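Local coordinates for pseudoaglycone deacetylase Dbv21 (Actinoplanes teichomyceticus, PDB 3DFI), which probably removes, as a zinc-dependent deacetylase, the N-acetyl group from the amino sugar of the A40926 pseudoaglycone in lipoglycopeptide antibiotic biosynthesis, at residues 181-186 against 258-263; 147-152 against 175-180; 10-15 against 38-43; 163-168 against 195-200. One frame throughout, in Å; residues are numbered along the deposited sequence.

Contacts 3, 2 and 1 step across one mixed sheet in the order 37-42, 9-14, 148-152, 179-182, 258-266. Contacts 3 and 2 meet where Ile13 N lies 2.7 Å from Leu150 O; contacts 2 and 1 share strand 179-182, with Trp182 N 2.8 Å from Thr151 O. Contact 4 lies toward the surface, where helix 159-174, which packs on strands 148-152 and 9-14, meets the loop 195-200; it touches contact 1 through Leu181 CD1 and Leu197 CD2, 4.1 Å apart. The zinc ion, bound by His16, Asp19 and His161, is about 5 Å from the side chain of Pro15 in contact 3 and about 8 Å from that of Trp182 in contact 1.

Contact 1. Residues 181-186 against 258-263; sequences LWQDLP and NETTWP
An antiparallel pairing in the mixed sheet joins Leu181 and Trp182 to Trp262 and Thr261. Leu181 and Trp262 form the hydrogen-bonded pair: Leu181 N gives to Trp262 O at 2.9 Å, and Trp262 N returns a bond to Leu181 O at 2.7 Å, both in the carbonyl plane. Trp182 and Thr261 are the non-hydrogen-bonded pair, with Trp182 CB 3.9 Å from Thr261 CG2. Past the end of strand 179-182, Gln183 N still reaches Thr260 O at 3.0 Å, tilted 25° from the carbonyl plane. The indole of Trp262 lies across this ladder on the face opposite Trp182. Its benzo rim does the touching: CE3 sits 3.2 Å from Leu181 O, and CH2 meets Gln183 CB at 3.8 Å. The Gln183 chain is extended (chi2 -174°), its amide plane turned 75° from the indole. Gln183 OE1 accepts from His247 NE2 and from a water at 2.8 Å, which in turn accepts from Thr260 N. On the other face Trp182 packs on helix 19-33, close to the zinc ligand Asp19. This is the junction at which a parallel alpha/beta sheet turns mixed by taking on an antiparallel strand.

Contact 2. Residues 147-152 against 175-180; sequences TLVLTC and RGIPLR
Val149 and Leu179, and then Leu150 and Arg180, run parallel in register, with Val149 N bonded to Pro178 O at 2.9 Å and an almost straight N-H...O angle of 173°. The ladder continues from Arg180 N to Val149 O (3.2 Å) and from Thr151 N to Arg180 O (3.2 Å). Both backbone polar atoms of Arg180 are thus used by Val149 and Thr151, the alternation expected of parallel strands. On the Val149 face, CG2 lies anti to the carbonyl carbon (CG1 at chi1 168°) and meets Ile177 CG2 at 3.5 Å, the two side chains crossing at about a right angle. Val149 CG1 makes a looser approach to Leu179 CD1, 4.4 Å away. On the other face Leu150 and Arg180 lie side by side and point the same way, Leu150 CD2 touching Arg180 CB at 3.6 Å. Beyond that aliphatic root the arginine bends (chi3 73°), leading its guanidinium away from strand 148-152; its NE is bonded to Thr261 OG1 on strand 258-266. Pro178 CD rests 3.8 Å from Thr147 O at the start of the pairing. The contact closes the beta-alpha-beta unit of strand 148-152, helix 159-174 and strand 179-182: the helix ends in a Schellman motif at Gly176, its Thr168 packs on Val149, Ile177 touches helix 126-144, and strand 9-14 flanks 148-152 on its other edge.

Contact 3. Residues 10-15 against 38-43; sequences ILAISP and VTVFTV
A chi1 of -45° sets the two branches of Ile13 apart, CG1 beside the backbone N and CG2 opposite it, while Phe41 (chi1 171°) sends its ring out from strand 38-42. Ile13 CD1 meets Phe41 CD1 at 4.0 Å, obliquely to the ring, and Ile13 CG2 reaches Val43 CG2 at 3.6 Å. On the same face Leu11 lies alongside Phe41, its CD1 4.1 Å from Phe41 CB. The other face carries Ala12 CB against Val40 CG2, 4.0 Å apart, and then Ser14 beside Thr42, with Ser14 CB 3.7 Å from Thr42 OG1. Between the two layers runs a parallel ladder of five N-H...O bonds, from Thr39 N to Ile10 O at one end to Val43 N to Ser14 O (3.0 Å) at the other. Ile10 O also accepts from a water at 2.9 Å, which bonds to Thr39 OG1. Helix 19-33 covers one face, helices 126-144 and 159-174 the other. The chemistry divides accordingly: the faces are mostly apolar, with the hydroxyls of Ser14 and Thr42 near the metal end of one; the ladder satisfies one edge of strand 10-14 and strand 148-152 the other; and Ser14 OG, bonded to His16 O and Ala20 N, ties the strand end to zinc ligand His16 and to the start of helix 19-33, where zinc ligand Asp19 sits.

Contact 4. Residues 163-168 against 195-200; sequences ATRDAT and AELPDG
Asp166 OD1, which lies 3.6 Å from CD of the Pro198 ring, is gripped by two nitrogens of the preceding arginine: Arg165 NE at 2.9 Å and Arg165 NH2 at 3.0 Å. The grip is side-on, both donors converging on one oxygen with the carboxylate atom close to the guanidinium plane. This salt bridge within the helix would hold the guanidinium against rotation and orient it for the loop. The same NH2 then crosses to Glu196 O at 2.8 Å. That bond is short but bent, its N-H...O angle 143°, and the donor stands 46° out of the carbonyl plane, so it does not follow a lone pair. A bend at chi3 (69°) in a chain otherwise extended brings the head group round to this position. Leu197 comes from a different side: its CD2 sits over one guanidinium face, 3.5 Å above the plane and displaced toward the rim, the two side chains crossing at about a right angle. Ala195 CB approaches at the edge, 3.9 Å from Arg165 NH1, and that nitrogen is bonded to Val153 O. Each of the three guanidinium nitrogens thus has an acceptor, consistent with a firmly placed group. Within the helix, Thr168 OG1 bonds back to Thr164 O. Those two threonines pack on strands 148-152 and 9-14, and Ala167 on helix 126-144, while Arg165 and Asp166 meet the loop that leads from helix 187-190 to strand 201-210.

Contact 1. Residues 181-186 against 258-263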
loop_
_atom_site.group_PDB
_atom_site.type_symbol
_atom_site.label_atom_id
_atom_site.label_comp_id
_atom_site.label_asym_id
_atom_site.label_seq_id
_atom_site.Cartn_x
_atom_site.Cartn_y
_atom_site.Cartn_z
ATOM N N LEU A 181 1.012 -6.789 -8.542
ATOM C CA LEU A 181 0.653 -6.927 -7.159
ATOM C C LEU A 181 1.956 -6.966 -6.394
ATOM O O LEU A 181 2.862 -7.738 -6.736
ATOM C CB LEU A 181 -0.167 -8.207 -6.945
ATOM C CG LEU A 181 -1.528 -8.282 -7.674
ATOM C CD1 LEU A 181 -2.291 -9.514 -7.287
ATOM C CD2 LEU A 181 -2.383 -7.026 -7.420
ATOM N N TRP A 182 2.053 -6.130 -5.357
ATOM C CA TRP A 182 3.254 -6.073 -4.529
ATOM C C TRP A 182 3.242 -6.994 -3.301
ATOM O O TRP A 182 2.189 -7.397 -2.823
ATOM C CB TRP A 182 3.571 -4.636 -4.113
ATOM C CG TRP A 182 2.638 -3.995 -3.057
ATOM C CD1 TRP A 182 2.398 -4.436 -1.770
ATOM C CD2 TRP A 182 1.868 -2.781 -3.209
ATOM N NE1 TRP A 182 1.528 -3.563 -1.121
ATOM C CE2 TRP A 182 1.192 -2.546 -1.978
ATOM C CE3 TRP A 182 1.680 -1.870 -4.272
ATOM C CZ2 TRP A 182 0.334 -1.437 -1.784
ATOM C CZ3 TRP A 182 0.855 -0.761 -4.069
ATOM C CH2 TRP A 182 0.174 -0.567 -2.840
ATOM N N GLN A 183 4.433 -7.298 -2.794
ATOM C CA GLN A 183 4.606 -8.099 -1.591
ATOM C C GLN A 183 4.436 -7.154 -0.399
ATOM O O GLN A 183 5.290 -6.262 -0.199
ATOM C CB GLN A 183 6.023 -8.671 -1.598
ATOM C CG GLN A 183 6.365 -9.705 -0.517
ATOM C CD GLN A 183 7.830 -10.084 -0.537
ATOM O OE1 GLN A 183 8.676 -9.170 -0.449
ATOM N NE2 GLN A 183 8.144 -11.293 -0.635
ATOM N N ASP A 184 3.367 -7.357 0.383
ATOM C CA ASP A 184 3.006 -6.468 1.512
ATOM C C ASP A 184 4.129 -6.464 2.536
ATOM O O ASP A 184 4.573 -7.523 2.920
ATOM C CB ASP A 184 1.712 -6.964 2.190
ATOM C CG ASP A 184 0.542 -7.151 1.183
ATOM O OD1 ASP A 184 0.655 -7.984 0.229
ATOM O OD2 ASP A 184 -0.483 -6.457 1.364
ATOM N N LEU A 185 4.557 -5.282 3.000
ATOM C CA LEU A 185 5.640 -5.214 3.992
ATOM C C LEU A 185 5.173 -4.427 5.219
ATOM O O LEU A 185 4.370 -3.542 5.087
ATOM C CB LEU A 185 6.908 -4.603 3.378
ATOM C CG LEU A 185 7.664 -5.477 2.363
ATOM C CD1 LEU A 185 8.756 -4.691 1.612
ATOM C CD2 LEU A 185 8.228 -6.744 3.044
ATOM N N PRO A 186 5.701 -4.743 6.413
ATOM C CA PRO A 186 6.743 -5.732 6.697
ATOM C C PRO A 186 6.215 -7.158 6.797
ATOM O O PRO A 186 6.987 -8.095 7.006
ATOM C CB PRO A 186 7.261 -5.295 8.076
ATOM C CG PRO A 186 6.066 -4.671 8.748
ATOM C CD PRO A 186 5.257 -4.033 7.632
ATOM N N ASN A 258 15.761 -3.836 -2.944
ATOM C CA ASN A 258 14.793 -4.333 -3.889
ATOM C C ASN A 258 13.455 -4.664 -3.223
ATOM O O ASN A 258 13.371 -4.909 -2.005
ATOM C CB ASN A 258 15.361 -5.551 -4.647
ATOM C CG ASN A 258 15.685 -6.709 -3.734
ATOM O OD1 ASN A 258 16.824 -6.857 -3.273
ATOM N ND2 ASN A 258 14.691 -7.526 -3.445
ATOM N N GLU A 259 12.419 -4.656 -4.048
ATOM C CA GLU A 259 11.047 -4.941 -3.666
ATOM C C GLU A 259 10.448 -5.921 -4.720
ATOM O O GLU A 259 10.783 -5.859 -5.916
ATOM C CB GLU A 259 10.262 -3.622 -3.588
ATOM C CG GLU A 259 10.854 -2.599 -2.558
ATOM C CD GLU A 259 10.260 -1.194 -2.649
ATOM O OE1 GLU A 259 9.898 -0.741 -3.771
ATOM O OE2 GLU A 259 10.153 -0.529 -1.589
ATOM N N THR A 260 9.588 -6.831 -4.266
ATOM C CA THR A 260 9.008 -7.885 -5.116
ATOM C C THR A 260 7.587 -7.544 -5.541
ATOM O O THR A 260 6.760 -7.104 -4.721
ATOM C CB THR A 260 8.970 -9.227 -4.357
ATOM O OG1 THR A 260 10.291 -9.580 -3.966
ATOM C CG2 THR A 260 8.389 -10.342 -5.199
ATOM N N THR A 261 7.298 -7.760 -6.819
ATOM C CA THR A 261 5.921 -7.675 -7.325
ATOM C C THR A 261 5.659 -8.849 -8.247
ATOM O O THR A 261 6.613 -9.478 -8.704
ATOM C CB THR A 261 5.635 -6.361 -8.090
ATOM O OG1 THR A 261 6.394 -6.320 -9.305
ATOM C CG2 THR A 261 5.934 -5.126 -7.238
ATOM N N TRP A 262 4.372 -9.128 -8.529
ATOM C CA TRP A 262 3.994 -10.185 -9.471
ATOM C C TRP A 262 3.000 -9.667 -10.507
ATOM O O TRP A 262 2.105 -8.869 -10.164
ATOM C CB TRP A 262 3.303 -11.366 -8.779
ATOM C CG TRP A 262 4.024 -12.118 -7.735
ATOM C CD1 TRP A 262 4.632 -13.340 -7.868
ATOM C CD2 TRP A 262 4.174 -11.741 -6.350
ATOM N NE1 TRP A 262 5.153 -13.729 -6.665
ATOM C CE2 TRP A 262 4.878 -12.776 -5.715
ATOM C CE3 TRP A 262 3.758 -10.636 -5.592
ATOM C CZ2 TRP A 262 5.213 -12.734 -4.354
ATOM C CZ3 TRP A 262 4.083 -10.590 -4.243
ATOM C CH2 TRP A 262 4.814 -11.635 -3.636
ATOM N N PRO A 263 3.111 -10.152 -11.763
ATOM C CA PRO A 263 2.024 -9.899 -12.702
ATOM C C PRO A 263 0.909 -10.921 -12.455
ATOM O O PRO A 263 1.114 -11.898 -11.733
ATOM C CB PRO A 263 2.672 -10.141 -14.074
ATOM C CG PRO A 263 3.726 -11.156 -13.820
ATOM C CD PRO A 263 4.182 -10.977 -12.374
HETATM O O HOH W 1 9.384 -6.663 -1.354
#

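Contact 2. Residues 147-152 against 175-180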
loop_
_atom_site.group_PDB
_atom_site.type_symbol
_atom_site.label_atom_id
_atom_site.label_comp_id
_atom_site.label_asym_id
_atom_site.label_seq_id
_atom_site.Cartn_x
_atom_site.Cartn_y
_atom_site.Cartn_z
ATOM N N THR A 147 -0.277 4.558 -16.775
ATOM C CA THR A 147 0.268 3.533 -17.693
ATOM C C THR A 147 0.597 2.243 -16.930
ATOM O O THR A 147 0.895 1.220 -17.515
ATOM C CB THR A 147 1.532 4.062 -18.417
ATOM O OG1 THR A 147 2.504 4.470 -17.442
ATOM C CG2 THR A 147 1.178 5.271 -19.279
ATOM N N LEU A 148 0.556 2.326 -15.601
ATOM C CA LEU A 148 0.717 1.166 -14.715
ATOM C C LEU A 148 -0.060 1.392 -13.421
ATOM O O LEU A 148 -0.019 2.485 -12.839
ATOM C CB LEU A 148 2.197 0.934 -14.388
ATOM C CG LEU A 148 2.609 -0.153 -13.374
ATOM C CD1 LEU A 148 2.403 -1.516 -13.963
ATOM C CD2 LEU A 148 4.093 0.046 -12.992
ATOM N N VAL A 149 -0.785 0.361 -13.009
ATOM C CA VAL A 149 -1.453 0.325 -11.705
ATOM C C VAL A 149 -0.796 -0.710 -10.784
ATOM O O VAL A 149 -0.514 -1.811 -11.220
ATOM C CB VAL A 149 -2.963 -0.021 -11.869
ATOM C CG1 VAL A 149 -3.610 -0.366 -10.520
ATOM C CG2 VAL A 149 -3.731 1.156 -12.546
ATOM N N LEU A 150 -0.576 -0.343 -9.516
ATOM C CA LEU A 150 -0.075 -1.258 -8.502
ATOM C C LEU A 150 -1.048 -1.361 -7.341
ATOM O O LEU A 150 -1.646 -0.365 -6.936
ATOM C CB LEU A 150 1.299 -0.790 -7.946
ATOM C CG LEU A 150 2.364 -0.510 -9.020
ATOM C CD1 LEU A 150 3.566 0.193 -8.404
ATOM C CD2 LEU A 150 2.780 -1.793 -9.686
ATOM N N THR A 151 -1.170 -2.558 -6.775
ATOM C CA THR A 151 -1.797 -2.697 -5.470
ATOM C C THR A 151 -1.186 -3.897 -4.739
ATOM O O THR A 151 -0.287 -4.542 -5.253
ATOM C CB THR A 151 -3.338 -2.763 -5.530
ATOM O OG1 THR A 151 -3.867 -2.580 -4.208
ATOM C CG2 THR A 151 -3.840 -4.113 -6.114
ATOM N N CYS A 152 -1.659 -4.170 -3.529
ATOM C CA CYS A 152 -1.066 -5.207 -2.689
ATOM C C CYS A 152 -1.473 -6.593 -3.141
ATOM O O CYS A 152 -2.563 -6.786 -3.640
ATOM C CB CYS A 152 -1.506 -4.994 -1.234
ATOM S SG CYS A 152 -3.342 -5.065 -1.008
ATOM N N ARG A 175 -10.623 -1.088 -17.361
ATOM C CA ARG A 175 -9.993 0.042 -18.044
ATOM C C ARG A 175 -8.758 -0.300 -18.891
ATOM O O ARG A 175 -8.133 0.590 -19.462
ATOM C CB ARG A 175 -9.764 1.194 -17.059
ATOM C CG ARG A 175 -11.104 1.924 -16.790
ATOM C CD ARG A 175 -10.959 3.351 -16.336
ATOM N NE ARG A 175 -11.055 4.316 -17.418
ATOM C CZ ARG A 175 -12.170 4.967 -17.730
ATOM N NH1 ARG A 175 -12.159 5.848 -18.717
ATOM N NH2 ARG A 175 -13.295 4.742 -17.054
ATOM N N GLY A 176 -8.442 -1.593 -18.989
ATOM C CA GLY A 176 -7.290 -2.083 -19.758
ATOM C C GLY A 176 -5.945 -1.467 -19.374
ATOM O O GLY A 176 -5.135 -1.122 -20.250
ATOM N N ILE A 177 -5.695 -1.333 -18.068
ATOM C CA ILE A 177 -4.415 -0.841 -17.602
ATOM C C ILE A 177 -3.590 -2.011 -17.052
ATOM O O ILE A 177 -4.097 -2.795 -16.236
ATOM C CB ILE A 177 -4.561 0.214 -16.440
ATOM C CG1 ILE A 177 -5.646 1.280 -16.710
ATOM C CG2 ILE A 177 -3.176 0.769 -16.026
ATOM C CD1 ILE A 177 -5.538 2.079 -18.034
ATOM N N PRO A 178 -2.316 -2.135 -17.492
ATOM C CA PRO A 178 -1.417 -3.118 -16.891
ATOM C C PRO A 178 -1.285 -2.990 -15.361
ATOM O O PRO A 178 -1.292 -1.887 -14.821
ATOM C CB PRO A 178 -0.083 -2.858 -17.600
ATOM C CG PRO A 178 -0.482 -2.264 -18.956
ATOM C CD PRO A 178 -1.676 -1.396 -18.604
ATOM N N LEU A 179 -1.172 -4.129 -14.682
ATOM C CA LEU A 179 -1.245 -4.196 -13.220
ATOM C C LEU A 179 -0.197 -5.171 -12.662
ATOM O O LEU A 179 0.101 -6.177 -13.298
ATOM C CB LEU A 179 -2.666 -4.623 -12.794
ATOM C CG LEU A 179 -2.916 -4.959 -11.311
ATOM C CD1 LEU A 179 -4.326 -4.679 -10.909
ATOM C CD2 LEU A 179 -2.578 -6.431 -11.045
ATOM N N ARG A 180 0.354 -4.829 -11.492
ATOM C CA ARG A 180 1.245 -5.679 -10.684
ATOM C C ARG A 180 0.793 -5.673 -9.207
ATOM O O ARG A 180 0.232 -4.696 -8.693
ATOM C CB ARG A 180 2.697 -5.201 -10.796
ATOM C CG ARG A 180 3.242 -5.293 -12.244
ATOM C CD ARG A 180 4.749 -5.078 -12.300
ATOM N NE ARG A 180 5.486 -6.236 -11.785
ATOM C CZ ARG A 180 5.987 -7.217 -12.535
ATOM N NH1 ARG A 180 6.631 -8.222 -11.957
ATOM N NH2 ARG A 180 5.859 -7.200 -13.859
#

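Contact 3. Residues 10-15 against 38-43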
loop_
_atom_site.group_PDB
_atom_site.type_symbol
_atom_site.label_atom_id
_atom_site.label_comp_id
_atom_site.label_asym_id
_atom_site.label_seq_id
_atom_site.Cartn_x
_atom_site.Cartn_y
_atom_site.Cartn_z
ATOM N N ILE A 10 2.334 6.188 -12.858
ATOM C CA ILE A 10 1.978 5.110 -11.938
ATOM C C ILE A 10 0.848 5.514 -10.976
ATOM O O ILE A 10 0.918 6.555 -10.314
ATOM C CB ILE A 10 3.201 4.623 -11.103
ATOM C CG1 ILE A 10 4.317 4.087 -12.027
ATOM C CG2 ILE A 10 2.776 3.528 -10.111
ATOM C CD1 ILE A 10 5.657 3.902 -11.314
ATOM N N LEU A 11 -0.187 4.674 -10.908
ATOM C CA LEU A 11 -1.207 4.800 -9.879
ATOM C C LEU A 11 -1.096 3.624 -8.914
ATOM O O LEU A 11 -1.366 2.486 -9.285
ATOM C CB LEU A 11 -2.596 4.849 -10.490
ATOM C CG LEU A 11 -3.794 5.005 -9.542
ATOM C CD1 LEU A 11 -3.750 6.307 -8.670
ATOM C CD2 LEU A 11 -5.090 4.913 -10.372
ATOM N N ALA A 12 -0.665 3.900 -7.687
ATOM C CA ALA A 12 -0.621 2.859 -6.664
ATOM C C ALA A 12 -1.873 2.960 -5.795
ATOM O O ALA A 12 -2.251 4.063 -5.378
ATOM C CB ALA A 12 0.643 2.989 -5.823
ATOM N N ILE A 13 -2.531 1.826 -5.573
ATOM C CA ILE A 13 -3.740 1.770 -4.738
ATOM C C ILE A 13 -3.382 1.143 -3.393
ATOM O O ILE A 13 -3.189 -0.081 -3.301
ATOM C CB ILE A 13 -4.913 0.966 -5.415
ATOM C CG1 ILE A 13 -5.107 1.330 -6.904
ATOM C CG2 ILE A 13 -6.238 1.137 -4.628
ATOM C CD1 ILE A 13 -5.662 2.750 -7.141
ATOM N N SER A 14 -3.274 1.981 -2.358
ATOM C CA SER A 14 -2.878 1.514 -1.015
ATOM C C SER A 14 -4.153 1.246 -0.199
ATOM O O SER A 14 -5.062 2.086 -0.204
ATOM C CB SER A 14 -2.019 2.566 -0.312
ATOM O OG SER A 14 -1.574 2.098 0.943
ATOM N N PRO A 15 -4.253 0.069 0.469
ATOM C CA PRO A 15 -5.418 -0.136 1.337
ATOM C C PRO A 15 -5.530 0.912 2.455
ATOM O O PRO A 15 -6.558 1.582 2.559
ATOM C CB PRO A 15 -5.206 -1.549 1.872
ATOM C CG PRO A 15 -4.349 -2.205 0.814
ATOM C CD PRO A 15 -3.399 -1.137 0.406
ATOM N N VAL A 38 4.102 9.651 -10.178
ATOM C CA VAL A 38 3.515 8.725 -9.227
ATOM C C VAL A 38 2.370 9.390 -8.449
ATOM O O VAL A 38 2.492 10.526 -7.984
ATOM C CB VAL A 38 4.593 8.192 -8.233
ATOM C CG1 VAL A 38 3.987 7.223 -7.235
ATOM C CG2 VAL A 38 5.777 7.535 -8.984
ATOM N N THR A 39 1.254 8.668 -8.343
ATOM C CA THR A 39 0.160 9.037 -7.468
ATOM C C THR A 39 -0.211 7.833 -6.606
ATOM O O THR A 39 -0.393 6.733 -7.102
ATOM C CB THR A 39 -1.085 9.479 -8.269
ATOM O OG1 THR A 39 -0.739 10.604 -9.084
ATOM C CG2 THR A 39 -2.248 9.860 -7.314
ATOM N N VAL A 40 -0.329 8.055 -5.304
ATOM C CA VAL A 40 -0.790 7.004 -4.432
ATOM C C VAL A 40 -2.178 7.380 -3.941
ATOM O O VAL A 40 -2.348 8.417 -3.307
ATOM C CB VAL A 40 0.199 6.788 -3.251
ATOM C CG1 VAL A 40 -0.361 5.805 -2.239
ATOM C CG2 VAL A 40 1.571 6.324 -3.788
ATOM N N PHE A 41 -3.149 6.518 -4.240
ATOM C CA PHE A 41 -4.548 6.671 -3.805
ATOM C C PHE A 41 -4.763 5.656 -2.680
ATOM O O PHE A 41 -4.504 4.483 -2.870
ATOM C CB PHE A 41 -5.508 6.380 -4.988
ATOM C CG PHE A 41 -6.988 6.297 -4.600
ATOM C CD1 PHE A 41 -7.674 5.082 -4.637
ATOM C CD2 PHE A 41 -7.700 7.434 -4.238
ATOM C CE1 PHE A 41 -9.062 5.019 -4.305
ATOM C CE2 PHE A 41 -9.060 7.371 -3.897
ATOM C CZ PHE A 41 -9.732 6.181 -3.920
ATOM N N THR A 42 -5.212 6.124 -1.516
ATOM C CA THR A 42 -5.494 5.236 -0.381
ATOM C C THR A 42 -7.008 5.067 -0.201
ATOM O O THR A 42 -7.748 6.048 -0.101
ATOM C CB THR A 42 -4.812 5.780 0.919
ATOM O OG1 THR A 42 -3.386 5.866 0.705
ATOM C CG2 THR A 42 -5.122 4.891 2.160
ATOM N N VAL A 43 -7.454 3.818 -0.160
ATOM C CA VAL A 43 -8.868 3.481 -0.156
ATOM C C VAL A 43 -9.457 3.850 1.203
ATOM O O VAL A 43 -10.428 4.605 1.277
ATOM C CB VAL A 43 -9.074 1.978 -0.459
ATOM C CG1 VAL A 43 -10.553 1.595 -0.318
ATOM C CG2 VAL A 43 -8.557 1.636 -1.885
HETATM O O HOH W 2 0.065 9.016 -11.644
#

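Contact 4. Residues 163-168 against 195-200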
loop_
_atom_site.group_PDB
_atom_site.type_symbol
_atom_site.label_atom_id
_atom_site.label_comp_id
_atom_site.label_asym_id
_atom_site.label_seq_id
_atom_site.Cartn_x
_atom_site.Cartn_y
_atom_site.Cartn_z
ATOM N N ALA A 163 -9.990 -6.762 0.033
ATOM C CA ALA A 163 -11.012 -5.965 -0.657
ATOM C C ALA A 163 -10.365 -4.998 -1.663
ATOM O O ALA A 163 -10.823 -4.914 -2.807
ATOM C CB ALA A 163 -11.879 -5.208 0.335
ATOM N N THR A 164 -9.309 -4.290 -1.238
ATOM C CA THR A 164 -8.613 -3.327 -2.113
ATOM C C THR A 164 -8.047 -4.008 -3.391
ATOM O O THR A 164 -8.260 -3.542 -4.530
ATOM C CB THR A 164 -7.518 -2.625 -1.337
ATOM O OG1 THR A 164 -8.132 -1.891 -0.265
ATOM C CG2 THR A 164 -6.693 -1.669 -2.248
ATOM N N ARG A 165 -7.346 -5.111 -3.177
ATOM C CA ARG A 165 -6.783 -5.912 -4.265
ATOM C C ARG A 165 -7.857 -6.358 -5.264
ATOM O O ARG A 165 -7.721 -6.133 -6.483
ATOM C CB ARG A 165 -6.041 -7.144 -3.696
ATOM C CG ARG A 165 -5.452 -8.060 -4.772
ATOM C CD ARG A 165 -5.080 -9.406 -4.190
ATOM N NE ARG A 165 -6.294 -10.134 -3.816
ATOM C CZ ARG A 165 -6.305 -11.298 -3.183
ATOM N NH1 ARG A 165 -5.168 -11.863 -2.843
ATOM N NH2 ARG A 165 -7.458 -11.881 -2.878
ATOM N N ASP A 166 -8.917 -6.987 -4.745
ATOM C CA ASP A 166 -9.969 -7.553 -5.581
ATOM C C ASP A 166 -10.663 -6.468 -6.421
ATOM O O ASP A 166 -10.926 -6.655 -7.626
ATOM C CB ASP A 166 -10.970 -8.345 -4.724
ATOM C CG ASP A 166 -10.378 -9.681 -4.193
ATOM O OD1 ASP A 166 -9.163 -9.951 -4.387
ATOM O OD2 ASP A 166 -11.140 -10.478 -3.598
ATOM N N ALA A 167 -10.936 -5.333 -5.774
ATOM C CA ALA A 167 -11.550 -4.191 -6.451
ATOM C C ALA A 167 -10.622 -3.611 -7.526
ATOM O O ALA A 167 -11.091 -3.258 -8.603
ATOM C CB ALA A 167 -11.940 -3.094 -5.428
ATOM N N THR A 168 -9.314 -3.550 -7.224
ATOM C CA THR A 168 -8.319 -3.022 -8.155
ATOM C C THR A 168 -8.175 -3.934 -9.381
ATOM O O THR A 168 -8.100 -3.452 -10.519
ATOM C CB THR A 168 -6.932 -2.785 -7.492
ATOM O OG1 THR A 168 -7.061 -1.968 -6.318
ATOM C CG2 THR A 168 -5.970 -2.108 -8.499
ATOM N N ALA A 195 -1.017 -16.006 -1.262
ATOM C CA ALA A 195 -2.232 -15.194 -1.194
ATOM C C ALA A 195 -3.397 -15.924 -1.895
ATOM O O ALA A 195 -3.157 -16.712 -2.826
ATOM C CB ALA A 195 -1.974 -13.846 -1.829
ATOM N N GLU A 196 -4.646 -15.683 -1.461
ATOM C CA GLU A 196 -5.804 -16.372 -2.086
ATOM C C GLU A 196 -6.565 -15.473 -3.065
ATOM O O GLU A 196 -7.469 -14.706 -2.691
ATOM C CB GLU A 196 -6.742 -17.022 -1.057
ATOM C CG GLU A 196 -8.049 -17.561 -1.665
ATOM C CD GLU A 196 -8.680 -18.691 -0.865
ATOM O OE1 GLU A 196 -9.184 -19.647 -1.501
ATOM O OE2 GLU A 196 -8.673 -18.635 0.391
ATOM N N LEU A 197 -6.175 -15.602 -4.328
ATOM C CA LEU A 197 -6.712 -14.807 -5.433
ATOM C C LEU A 197 -8.147 -15.166 -5.799
ATOM O O LEU A 197 -8.583 -16.288 -5.527
ATOM C CB LEU A 197 -5.811 -14.970 -6.654
ATOM C CG LEU A 197 -4.448 -14.290 -6.551
ATOM C CD1 LEU A 197 -3.622 -14.583 -7.775
ATOM C CD2 LEU A 197 -4.617 -12.791 -6.364
ATOM N N PRO A 198 -8.895 -14.206 -6.402
ATOM C CA PRO A 198 -10.160 -14.599 -7.030
ATOM C C PRO A 198 -9.985 -15.813 -7.989
ATOM O O PRO A 198 -8.900 -16.048 -8.530
ATOM C CB PRO A 198 -10.574 -13.347 -7.822
ATOM C CG PRO A 198 -9.912 -12.201 -7.117
ATOM C CD PRO A 198 -8.632 -12.757 -6.517
ATOM N N ASP A 199 -11.063 -16.563 -8.169
ATOM C CA ASP A 199 -11.108 -17.716 -9.069
ATOM C C ASP A 199 -10.682 -17.334 -10.491
ATOM O O ASP A 199 -10.925 -16.206 -10.920
ATOM C CB ASP A 199 -12.534 -18.275 -9.088
ATOM C CG ASP A 199 -12.833 -19.170 -7.884
ATOM O OD1 ASP A 199 -11.882 -19.568 -7.168
ATOM O OD2 ASP A 199 -14.022 -19.508 -7.668
ATOM N N GLY A 200 -10.048 -18.261 -11.212
ATOM C CA GLY A 200 -9.564 -17.970 -12.566
ATOM C C GLY A 200 -8.281 -17.143 -12.667
ATOM O O GLY A 200 -7.793 -16.876 -13.772
#